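Local coordinates for protein putative HAD-hydrolase YfnB (Bacillus subtilis, PDB 3ED5) that is a putative hydrolase of the haloacid dehalogenase-like superfamily, probably with 5'-nucleotidase activity, at residues I18-L29 with Y94-I105; D147-G155 with Y163-I171. All coordinates share one frame; numbering follows the deposited sequence.

Contact 1: I18-L29 with Y94-I105. With FMT (formic acid), chain B.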
loop_
_atom_site.group_PDB
_atom_site.type_symbol
_atom_site.label_atom_id
_atom_site.label_comp_id
_atom_site.label_asym_id
_atom_site.label_seq_id
_atom_site.Cartn_x
_atom_site.Cartn_y
_atom_site.Cartn_z
ATOM N N ILE A 18 0.977 4.889 -5.423
ATOM C CA ILE A 18 2.031 5.659 -6.101
ATOM C C ILE A 18 3.174 4.794 -6.657
ATOM O O ILE A 18 3.821 5.195 -7.598
ATOM C CB ILE A 18 2.603 6.835 -5.217
ATOM C CG1 ILE A 18 3.134 6.304 -3.870
ATOM C CG2 ILE A 18 1.526 7.913 -5.056
ATOM C CD1 ILE A 18 3.675 7.403 -2.854
ATOM N N LEU A 19 3.405 3.623 -6.067
ATOM C CA LEU A 19 4.378 2.664 -6.615
ATOM C C LEU A 19 3.610 1.511 -7.219
ATOM O O LEU A 19 2.564 1.137 -6.693
ATOM C CB LEU A 19 5.315 2.147 -5.505
ATOM C CG LEU A 19 6.318 3.175 -4.972
ATOM C CD1 LEU A 19 7.254 2.494 -3.930
ATOM C CD2 LEU A 19 7.133 3.763 -6.114
ATOM N N ASP A 20 4.152 0.926 -8.288
ATOM C CA ASP A 20 3.472 -0.161 -8.976
ATOM C C ASP A 20 3.905 -1.461 -8.272
ATOM O O ASP A 20 4.878 -2.116 -8.678
ATOM C CB ASP A 20 3.834 -0.117 -10.468
ATOM C CG ASP A 20 3.131 -1.214 -11.304
ATOM O OD1 ASP A 20 2.468 -2.109 -10.769
ATOM O OD2 ASP A 20 3.260 -1.154 -12.523
ATOM N N PHE A 21 3.188 -1.793 -7.189
ATOM C CA PHE A 21 3.512 -2.970 -6.399
ATOM C C PHE A 21 3.254 -4.230 -7.191
ATOM O O PHE A 21 4.015 -5.195 -7.079
ATOM C CB PHE A 21 2.702 -3.028 -5.107
ATOM C CG PHE A 21 3.055 -4.209 -4.247
ATOM C CD1 PHE A 21 4.178 -4.160 -3.408
ATOM C CD2 PHE A 21 2.310 -5.401 -4.328
ATOM C CE1 PHE A 21 4.523 -5.263 -2.603
ATOM C CE2 PHE A 21 2.662 -6.511 -3.533
ATOM C CZ PHE A 21 3.765 -6.429 -2.665
ATOM N N GLN A 22 2.217 -4.214 -8.025
ATOM C CA GLN A 22 1.984 -5.405 -8.900
ATOM C C GLN A 22 3.218 -5.784 -9.718
ATOM O O GLN A 22 3.555 -6.974 -9.833
ATOM C CB GLN A 22 0.790 -5.166 -9.834
ATOM C CG GLN A 22 -0.515 -4.939 -9.054
ATOM C CD GLN A 22 -0.807 -6.083 -8.118
ATOM O OE1 GLN A 22 -0.766 -5.951 -6.882
ATOM N NE2 GLN A 22 -1.071 -7.228 -8.693
ATOM N N ALA A 23 3.863 -4.788 -10.318
ATOM C CA ALA A 23 5.069 -5.012 -11.060
ATOM C C ALA A 23 6.215 -5.549 -10.196
ATOM O O ALA A 23 6.926 -6.482 -10.611
ATOM C CB ALA A 23 5.491 -3.753 -11.848
ATOM N N ALA A 24 6.431 -4.925 -9.039
ATOM C CA ALA A 24 7.471 -5.374 -8.101
ATOM C C ALA A 24 7.212 -6.815 -7.648
ATOM O O ALA A 24 8.140 -7.623 -7.620
ATOM C CB ALA A 24 7.561 -4.435 -6.870
ATOM N N GLU A 25 5.957 -7.112 -7.306
ATOM C CA GLU A 25 5.548 -8.460 -6.882
ATOM C C GLU A 25 5.770 -9.458 -8.014
ATOM O O GLU A 25 6.347 -10.554 -7.812
ATOM C CB GLU A 25 4.072 -8.460 -6.466
ATOM C CG GLU A 25 3.481 -9.847 -6.174
ATOM C CD GLU A 25 2.027 -9.758 -5.811
ATOM O OE1 GLU A 25 1.195 -9.508 -6.716
ATOM O OE2 GLU A 25 1.735 -9.886 -4.608
ATOM N N ALA A 26 5.364 -9.075 -9.219
ATOM C CA ALA A 26 5.495 -10.023 -10.352
ATOM C C ALA A 26 6.951 -10.420 -10.594
ATOM O O ALA A 26 7.259 -11.603 -10.835
ATOM C CB ALA A 26 4.869 -9.442 -11.645
ATOM N N LEU A 27 7.844 -9.437 -10.531
ATOM C CA LEU A 27 9.270 -9.680 -10.736
ATOM C C LEU A 27 9.829 -10.532 -9.598
ATOM O O LEU A 27 10.544 -11.518 -9.835
ATOM C CB LEU A 27 9.989 -8.316 -10.817
ATOM C CG LEU A 27 11.518 -8.227 -10.914
ATOM C CD1 LEU A 27 12.014 -9.001 -12.101
ATOM C CD2 LEU A 27 11.931 -6.748 -10.934
ATOM N N ALA A 28 9.489 -10.167 -8.360
ATOM C CA ALA A 28 10.012 -10.867 -7.184
ATOM C C ALA A 28 9.556 -12.318 -7.116
ATOM O O ALA A 28 10.348 -13.208 -6.748
ATOM C CB ALA A 28 9.616 -10.137 -5.886
ATOM N N LEU A 29 8.301 -12.572 -7.472
ATOM C CA LEU A 29 7.812 -13.964 -7.541
ATOM C C LEU A 29 8.558 -14.760 -8.625
ATOM O O LEU A 29 9.013 -15.897 -8.385
ATOM C CB LEU A 29 6.310 -13.993 -7.847
ATOM C CG LEU A 29 5.332 -13.559 -6.757
ATOM C CD1 LEU A 29 3.947 -13.568 -7.347
ATOM C CD2 LEU A 29 5.400 -14.534 -5.524
ATOM N N TYR A 94 12.415 -13.674 -1.225
ATOM C CA TYR A 94 11.409 -12.894 -1.898
ATOM C C TYR A 94 11.568 -11.412 -1.557
ATOM O O TYR A 94 11.502 -10.524 -2.447
ATOM C CB TYR A 94 10.045 -13.332 -1.380
ATOM C CG TYR A 94 8.912 -12.566 -1.988
ATOM C CD1 TYR A 94 8.615 -12.728 -3.325
ATOM C CD2 TYR A 94 8.129 -11.681 -1.227
ATOM C CE1 TYR A 94 7.560 -12.081 -3.920
ATOM C CE2 TYR A 94 7.021 -11.010 -1.832
ATOM C CZ TYR A 94 6.778 -11.227 -3.197
ATOM O OH TYR A 94 5.756 -10.650 -3.908
ATOM N N ARG A 95 11.782 -11.170 -0.276
ATOM C CA ARG A 95 11.854 -9.789 0.261
ATOM C C ARG A 95 12.973 -8.981 -0.429
ATOM O O ARG A 95 12.809 -7.784 -0.756
ATOM C CB ARG A 95 12.108 -9.860 1.792
ATOM C CG ARG A 95 12.323 -8.505 2.500
ATOM C CD ARG A 95 11.086 -7.643 2.453
ATOM N NE ARG A 95 9.816 -8.339 2.800
ATOM C CZ ARG A 95 8.612 -7.794 2.671
ATOM N NH1 ARG A 95 8.492 -6.523 2.268
ATOM N NH2 ARG A 95 7.510 -8.485 2.974
ATOM N N ARG A 96 14.129 -9.613 -0.595
ATOM C CA ARG A 96 15.255 -8.968 -1.251
ATOM C C ARG A 96 14.895 -8.550 -2.684
ATOM O O ARG A 96 15.179 -7.410 -3.093
ATOM C CB ARG A 96 16.504 -9.836 -1.202
ATOM C CG ARG A 96 17.745 -9.073 -1.599
ATOM C CD ARG A 96 17.966 -9.108 -3.095
ATOM N NE ARG A 96 18.508 -10.401 -3.500
ATOM C CZ ARG A 96 19.063 -10.647 -4.681
ATOM N NH1 ARG A 96 19.137 -9.683 -5.605
ATOM N NH2 ARG A 96 19.538 -11.863 -4.935
ATOM N N PHE A 97 14.253 -9.455 -3.428
ATOM C CA PHE A 97 13.825 -9.138 -4.798
ATOM C C PHE A 97 12.722 -8.087 -4.845
ATOM O O PHE A 97 12.745 -7.210 -5.706
ATOM C CB PHE A 97 13.315 -10.372 -5.523
ATOM C CG PHE A 97 14.355 -11.449 -5.709
ATOM C CD1 PHE A 97 15.620 -11.143 -6.223
ATOM C CD2 PHE A 97 14.046 -12.772 -5.393
ATOM C CE1 PHE A 97 16.592 -12.157 -6.426
ATOM C CE2 PHE A 97 15.009 -13.798 -5.594
ATOM C CZ PHE A 97 16.280 -13.485 -6.103
ATOM N N LEU A 98 11.770 -8.166 -3.922
ATOM C CA LEU A 98 10.713 -7.172 -3.852
ATOM C C LEU A 98 11.324 -5.800 -3.596
ATOM O O LEU A 98 10.848 -4.793 -4.152
ATOM C CB LEU A 98 9.749 -7.507 -2.702
ATOM C CG LEU A 98 8.428 -6.743 -2.660
ATOM C CD1 LEU A 98 7.535 -7.181 -3.873
ATOM C CD2 LEU A 98 7.710 -7.025 -1.350
ATOM N N GLU A 99 12.376 -5.761 -2.775
ATOM C CA GLU A 99 12.993 -4.478 -2.394
ATOM C C GLU A 99 13.794 -3.860 -3.521
ATOM O O GLU A 99 14.257 -2.745 -3.397
ATOM C CB GLU A 99 13.850 -4.611 -1.114
ATOM C CG GLU A 99 12.970 -4.751 0.109
ATOM C CD GLU A 99 13.733 -4.909 1.426
ATOM O OE1 GLU A 99 14.951 -5.233 1.397
ATOM O OE2 GLU A 99 13.083 -4.734 2.482
ATOM N N GLU A 100 13.985 -4.593 -4.612
ATOM C CA GLU A 100 14.609 -4.042 -5.802
ATOM C C GLU A 100 13.616 -3.545 -6.858
ATOM O O GLU A 100 14.024 -3.081 -7.913
ATOM C CB GLU A 100 15.576 -5.045 -6.399
ATOM C CG GLU A 100 16.819 -5.234 -5.512
ATOM C CD GLU A 100 17.710 -6.368 -5.974
ATOM O OE1 GLU A 100 17.291 -7.539 -5.971
ATOM O OE2 GLU A 100 18.863 -6.074 -6.294
ATOM N N GLY A 101 12.329 -3.663 -6.573
ATOM C CA GLY A 101 11.276 -3.222 -7.491
ATOM C C GLY A 101 10.713 -1.896 -6.984
ATOM O O GLY A 101 10.055 -1.871 -5.946
ATOM N N HIS A 102 10.978 -0.811 -7.708
ATOM C CA HIS A 102 10.467 0.529 -7.309
ATOM C C HIS A 102 9.816 1.209 -8.502
ATOM O O HIS A 102 9.903 2.422 -8.663
ATOM C CB HIS A 102 11.584 1.416 -6.718
ATOM C CG HIS A 102 12.871 1.338 -7.471
ATOM N ND1 HIS A 102 13.181 2.168 -8.528
ATOM C CD2 HIS A 102 13.912 0.480 -7.344
ATOM C CE1 HIS A 102 14.353 1.815 -9.027
ATOM N NE2 HIS A 102 14.822 0.805 -8.314
ATOM N N GLN A 103 9.199 0.397 -9.373
ATOM C CA GLN A 103 8.401 0.889 -10.494
ATOM C C GLN A 103 7.331 1.863 -9.988
ATOM O O GLN A 103 6.762 1.655 -8.913
ATOM C CB GLN A 103 7.723 -0.309 -11.200
ATOM C CG GLN A 103 8.726 -1.390 -11.652
ATOM C CD GLN A 103 8.935 -2.519 -10.631
ATOM O OE1 GLN A 103 8.734 -2.343 -9.433
ATOM N NE2 GLN A 103 9.318 -3.699 -11.128
ATOM N N LEU A 104 7.071 2.916 -10.774
ATOM C CA LEU A 104 6.082 3.942 -10.398
ATOM C C LEU A 104 4.745 3.687 -11.074
ATOM O O LEU A 104 4.686 3.162 -12.195
ATOM C CB LEU A 104 6.578 5.336 -10.833
ATOM C CG LEU A 104 7.745 5.915 -10.023
ATOM C CD1 LEU A 104 8.483 7.011 -10.796
ATOM C CD2 LEU A 104 7.262 6.433 -8.685
ATOM N N ILE A 105 3.670 4.057 -10.384
ATOM C CA ILE A 105 2.368 4.224 -11.037
ATOM C C ILE A 105 2.469 5.357 -12.052
ATOM O O ILE A 105 3.173 6.352 -11.803
ATOM C CB ILE A 105 1.275 4.516 -9.992
ATOM C CG1 ILE A 105 1.102 3.301 -9.048
ATOM C CG2 ILE A 105 -0.047 4.905 -10.674
ATOM C CD1 ILE A 105 0.412 2.066 -9.731
HETATM C C FMT B . 4.592 -7.347 0.957
HETATM O O1 FMT B . 4.510 -8.375 0.308
HETATM O O2 FMT B . 5.151 -7.280 2.038
HETATM O O HOH W 1 5.100 1.061 -13.565
HETATM O O HOH W 2 10.758 -6.474 -7.689
HETATM O O HOH W 3 3.350 -10.276 -2.596
#

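Contact 2: D147-G155 with Y163-I171. With FMT (formic acid), chain K.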
loop_
_atom_site.group_PDB
_atom_site.type_symbol
_atom_site.label_atom_id
_atom_site.label_comp_id
_atom_site.label_asym_id
_atom_site.label_seq_id
_atom_site.Cartn_x
_atom_site.Cartn_y
_atom_site.Cartn_z
ATOM N N ASP A 147 6.574 13.154 6.410
ATOM C CA ASP A 147 6.802 12.014 7.298
ATOM C C ASP A 147 6.221 10.730 6.679
ATOM O O ASP A 147 5.422 10.790 5.727
ATOM C CB ASP A 147 6.203 12.279 8.691
ATOM C CG ASP A 147 6.982 11.619 9.813
ATOM O OD1 ASP A 147 7.731 10.615 9.612
ATOM O OD2 ASP A 147 6.821 12.121 10.944
ATOM N N ILE A 148 6.644 9.595 7.217
ATOM C CA ILE A 148 6.238 8.256 6.753
ATOM C C ILE A 148 5.791 7.488 7.993
ATOM O O ILE A 148 6.590 7.297 8.927
ATOM C CB ILE A 148 7.417 7.571 6.041
ATOM C CG1 ILE A 148 7.778 8.397 4.803
ATOM C CG2 ILE A 148 7.076 6.097 5.646
ATOM C CD1 ILE A 148 9.007 7.933 4.102
ATOM N N PHE A 149 4.515 7.109 8.031
ATOM C CA PHE A 149 3.949 6.432 9.179
ATOM C C PHE A 149 3.742 4.958 8.854
ATOM O O PHE A 149 2.874 4.612 8.053
ATOM C CB PHE A 149 2.638 7.061 9.589
ATOM C CG PHE A 149 2.765 8.524 9.915
ATOM C CD1 PHE A 149 3.429 8.944 11.089
ATOM C CD2 PHE A 149 2.247 9.473 9.059
ATOM C CE1 PHE A 149 3.558 10.317 11.417
ATOM C CE2 PHE A 149 2.359 10.864 9.382
ATOM C CZ PHE A 149 3.024 11.267 10.562
ATOM N N VAL A 150 4.535 4.125 9.521
ATOM C CA VAL A 150 4.507 2.677 9.280
ATOM C C VAL A 150 3.745 1.969 10.406
ATOM O O VAL A 150 3.948 2.282 11.590
ATOM C CB VAL A 150 5.966 2.147 9.102
ATOM C CG1 VAL A 150 6.634 2.852 7.900
ATOM C CG2 VAL A 150 6.823 2.333 10.339
ATOM N N SER A 151 2.865 1.039 10.042
ATOM C CA SER A 151 2.037 0.308 11.023
ATOM C C SER A 151 2.869 -0.281 12.172
ATOM O O SER A 151 2.453 -0.281 13.319
ATOM C CB SER A 151 1.217 -0.818 10.334
ATOM O OG SER A 151 2.076 -1.691 9.615
ATOM N N GLU A 152 4.068 -0.770 11.851
ATOM C CA GLU A 152 4.866 -1.539 12.819
ATOM C C GLU A 152 5.338 -0.713 14.009
ATOM O O GLU A 152 5.709 -1.257 15.051
ATOM C CB GLU A 152 6.049 -2.222 12.105
ATOM C CG GLU A 152 7.065 -1.250 11.481
ATOM C CD GLU A 152 8.044 -1.968 10.577
ATOM O OE1 GLU A 152 7.645 -2.469 9.518
ATOM O OE2 GLU A 152 9.226 -2.043 10.937
ATOM N N ASP A 153 5.284 0.607 13.873
ATOM C CA ASP A 153 5.615 1.507 14.986
ATOM C C ASP A 153 4.455 1.763 15.930
ATOM O O ASP A 153 4.641 2.374 17.005
ATOM C CB ASP A 153 6.002 2.871 14.418
ATOM C CG ASP A 153 7.381 2.894 13.831
ATOM O OD1 ASP A 153 8.095 1.852 13.821
ATOM O OD2 ASP A 153 7.753 3.991 13.351
ATOM N N THR A 154 3.258 1.346 15.537
ATOM C CA THR A 154 2.024 1.811 16.184
ATOM C C THR A 154 1.379 0.791 17.098
ATOM O O THR A 154 0.566 1.156 17.935
ATOM C CB THR A 154 0.941 2.260 15.127
ATOM O OG1 THR A 154 0.311 1.100 14.542
ATOM C CG2 THR A 154 1.547 3.148 14.025
ATOM N N GLY A 155 1.700 -0.490 16.901
ATOM C CA GLY A 155 1.021 -1.568 17.594
ATOM C C GLY A 155 -0.241 -2.020 16.910
ATOM O O GLY A 155 -0.819 -3.037 17.316
ATOM N N TYR A 163 -4.409 3.033 14.636
ATOM C CA TYR A 163 -3.329 3.407 13.730
ATOM C C TYR A 163 -3.465 4.910 13.337
ATOM O O TYR A 163 -2.505 5.695 13.385
ATOM C CB TYR A 163 -3.305 2.516 12.480
ATOM C CG TYR A 163 -2.389 3.072 11.416
ATOM C CD1 TYR A 163 -1.019 2.777 11.427
ATOM C CD2 TYR A 163 -2.882 3.942 10.420
ATOM C CE1 TYR A 163 -0.148 3.311 10.439
ATOM C CE2 TYR A 163 -2.025 4.501 9.440
ATOM C CZ TYR A 163 -0.668 4.189 9.466
ATOM O OH TYR A 163 0.172 4.710 8.501
ATOM N N PHE A 164 -4.664 5.305 12.944
ATOM C CA PHE A 164 -4.854 6.705 12.557
ATOM C C PHE A 164 -4.655 7.672 13.711
ATOM O O PHE A 164 -4.108 8.741 13.509
ATOM C CB PHE A 164 -6.183 6.888 11.849
ATOM C CG PHE A 164 -6.179 6.252 10.495
ATOM C CD1 PHE A 164 -5.544 6.891 9.431
ATOM C CD2 PHE A 164 -6.718 4.982 10.301
ATOM C CE1 PHE A 164 -5.468 6.287 8.169
ATOM C CE2 PHE A 164 -6.648 4.372 9.039
ATOM C CZ PHE A 164 -6.036 5.036 7.972
ATOM N N ASN A 165 -5.021 7.263 14.923
ATOM C CA ASN A 165 -4.784 8.150 16.088
ATOM C C ASN A 165 -3.310 8.476 16.199
ATOM O O ASN A 165 -2.915 9.609 16.515
ATOM C CB ASN A 165 -5.195 7.505 17.417
ATOM C CG ASN A 165 -6.687 7.332 17.569
ATOM O OD1 ASN A 165 -7.496 7.930 16.836
ATOM N ND2 ASN A 165 -7.072 6.513 18.542
ATOM N N TYR A 166 -2.487 7.446 15.994
ATOM C CA TYR A 166 -1.047 7.570 16.065
ATOM C C TYR A 166 -0.520 8.591 15.043
ATOM O O TYR A 166 0.289 9.488 15.385
ATOM C CB TYR A 166 -0.407 6.171 15.830
ATOM C CG TYR A 166 1.103 6.180 15.846
ATOM C CD1 TYR A 166 1.810 5.714 16.959
ATOM C CD2 TYR A 166 1.829 6.605 14.725
ATOM C CE1 TYR A 166 3.221 5.727 16.963
ATOM C CE2 TYR A 166 3.208 6.626 14.724
ATOM C CZ TYR A 166 3.893 6.188 15.833
ATOM O OH TYR A 166 5.273 6.209 15.810
ATOM N N VAL A 167 -1.017 8.475 13.813
ATOM C CA VAL A 167 -0.655 9.388 12.716
ATOM C C VAL A 167 -1.104 10.815 13.057
ATOM O O VAL A 167 -0.320 11.773 12.927
ATOM C CB VAL A 167 -1.340 8.975 11.431
ATOM C CG1 VAL A 167 -1.119 10.014 10.291
ATOM C CG2 VAL A 167 -0.807 7.592 11.007
ATOM N N PHE A 168 -2.352 10.941 13.471
ATOM C CA PHE A 168 -2.908 12.306 13.739
ATOM C C PHE A 168 -2.165 13.056 14.836
ATOM O O PHE A 168 -1.988 14.280 14.752
ATOM C CB PHE A 168 -4.402 12.247 14.068
ATOM C CG PHE A 168 -5.253 11.638 12.979
ATOM C CD1 PHE A 168 -4.762 11.469 11.682
ATOM C CD2 PHE A 168 -6.566 11.260 13.267
ATOM C CE1 PHE A 168 -5.566 10.933 10.669
ATOM C CE2 PHE A 168 -7.389 10.711 12.263
ATOM C CZ PHE A 168 -6.879 10.541 10.962
ATOM N N GLU A 169 -1.733 12.328 15.866
ATOM C CA GLU A 169 -1.006 12.954 16.972
ATOM C C GLU A 169 0.342 13.499 16.494
ATOM O O GLU A 169 0.944 14.308 17.144
ATOM C CB GLU A 169 -0.805 11.939 18.102
ATOM C CG GLU A 169 -2.065 11.590 18.879
ATOM C CD GLU A 169 -2.741 12.810 19.541
ATOM O OE1 GLU A 169 -2.075 13.550 20.295
ATOM O OE2 GLU A 169 -3.955 13.035 19.292
ATOM N N ARG A 170 0.821 13.019 15.349
ATOM C CA ARG A 170 2.155 13.352 14.857
ATOM C C ARG A 170 2.154 14.292 13.638
ATOM O O ARG A 170 3.206 14.544 13.047
ATOM C CB ARG A 170 2.932 12.052 14.585
ATOM C CG ARG A 170 3.360 11.391 15.895
ATOM C CD ARG A 170 3.617 9.871 15.694
ATOM N NE ARG A 170 3.983 9.280 16.985
ATOM C CZ ARG A 170 3.110 8.918 17.915
ATOM N NH1 ARG A 170 3.544 8.406 19.066
ATOM N NH2 ARG A 170 1.799 9.073 17.711
ATOM N N ILE A 171 0.995 14.859 13.296
ATOM C CA ILE A 171 0.910 15.858 12.210
ATOM C C ILE A 171 0.611 17.197 12.881
ATOM O O ILE A 171 -0.422 17.311 13.514
ATOM C CB ILE A 171 -0.202 15.524 11.201
ATOM C CG1 ILE A 171 0.097 14.176 10.471
ATOM C CG2 ILE A 171 -0.367 16.643 10.165
ATOM C CD1 ILE A 171 -1.089 13.705 9.580
HETATM C C FMT K . -0.268 7.156 20.294
HETATM O O1 FMT K . -0.698 8.222 19.827
HETATM O O2 FMT K . 0.832 7.014 20.854
HETATM O O HOH W 4 5.223 14.510 11.293
#

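Contact 1: I18-L29 with Y94-I105
Leu98 fits as a knob into the hole formed by Phe21, Ala24, Glu25 and Ala28. Its CD1 lies 3.8 Å from Phe21 CE1, and the two side chains cross at about a right angle. One turn on, Ala28 CB reaches Tyr94 CE1 (3.4 Å), where Leu29 CD2 also arrives, at 3.6 Å. With CG anti to the backbone N (chi1 179°), the Tyr94 ring reaches obliquely across to helix 21-29, where OH meets Glu25 CG (3.3 Å). Were Tyr94 an alanine, Ala28 and Leu29 would probably face a gap and the water on Glu25 OE2 would lose one anchor. The short helix axes approach to 8.3 Å at 135°. Between Leu29 and Tyr94 the chain is mostly helical and strand-free, consistent with the helical cap of HAD phosphatases, with 18-20 and 101-105 as probable linkers. Gly101 is the last residue of a type I turn that starts at Leu98; a CB there would clash with Ala24 CB. Further out, Gln103 bends at chi2 (93°) to lay its amide beside Ala23 and Ala24. At the polar edge Asp20 N donates to Gln103 O (2.8 Å) and Ile105 N to Ile18 O (3.0 Å), flanking a single Leu19-Leu104 bridge, while Asp20 OD1 caps the helix by accepting from Ala23 N.

Contact 2: D147-G155 with Y163-I171
Phe149 reaches from strand 147-150 to the helix 163-169, with Asp147, two residues earlier, joined to Arg170 O by a water that donates to both it and Asp147 OD2. CG of Phe149 stands anti to its carbonyl carbon (chi1 -58°), which lays one ring face against Val167: CG1 is 4.0 Å from the ring centroid, a CH-pi contact. Arg170 CB meets Phe149 CE1 at 3.7 Å, and Ile171 CG1 approaches CZ of the same ring. The backbone of Phe149 is gripped as well, since Tyr163 OH donates to Phe149 O over 2.7 Å, coming from above the carbonyl plane. Ser151, where the chain enters a 3-10 turn, brings its CA alongside Tyr163 CE1. Asp153 then sets CB 3.7 Å from Tyr166 OH. At Thr154, OG1 donates to Ser151 O in the carbonyl plane, and this bond fixes the rotation that places CG2 over Tyr166, 3.7 Å from the ring centroid and 18° off the normal. The opposite face of Tyr166 carries the Arg170 guanidinium, held by NH2 donating to Tyr166 O (2.8 Å), so the phenol ring is sandwiched. Strand and helix run nearly antiparallel, 158° between directions and 9.5 Å apart, as a helix packs on the edge strand of the parallel sheet in the Rossmann-like core of HAD hydrolases.

From the N terminus, strand 9-12 leads into Asp13, the probable nucleophile by similarity, and the chain then leaves the core through 18-29. Contact 1 closes the excursion that follows, 64 residues with 47 helical and none in strands, and joins the two chain passages between this helical insertion and the core. Helix 108-116, strand 120-125 and helix 129-138 follow before contact 2 opens; with seven residues between its segments, it ties the edge strand to the next helix. The two therefore lie in series, neither nested nor crossed. The centres of contacts 1 and 2 are 24 Å apart, on opposite sides of the chain centre. Helix 129-138 touches both: Leu136 meets Ile18 and Ile148.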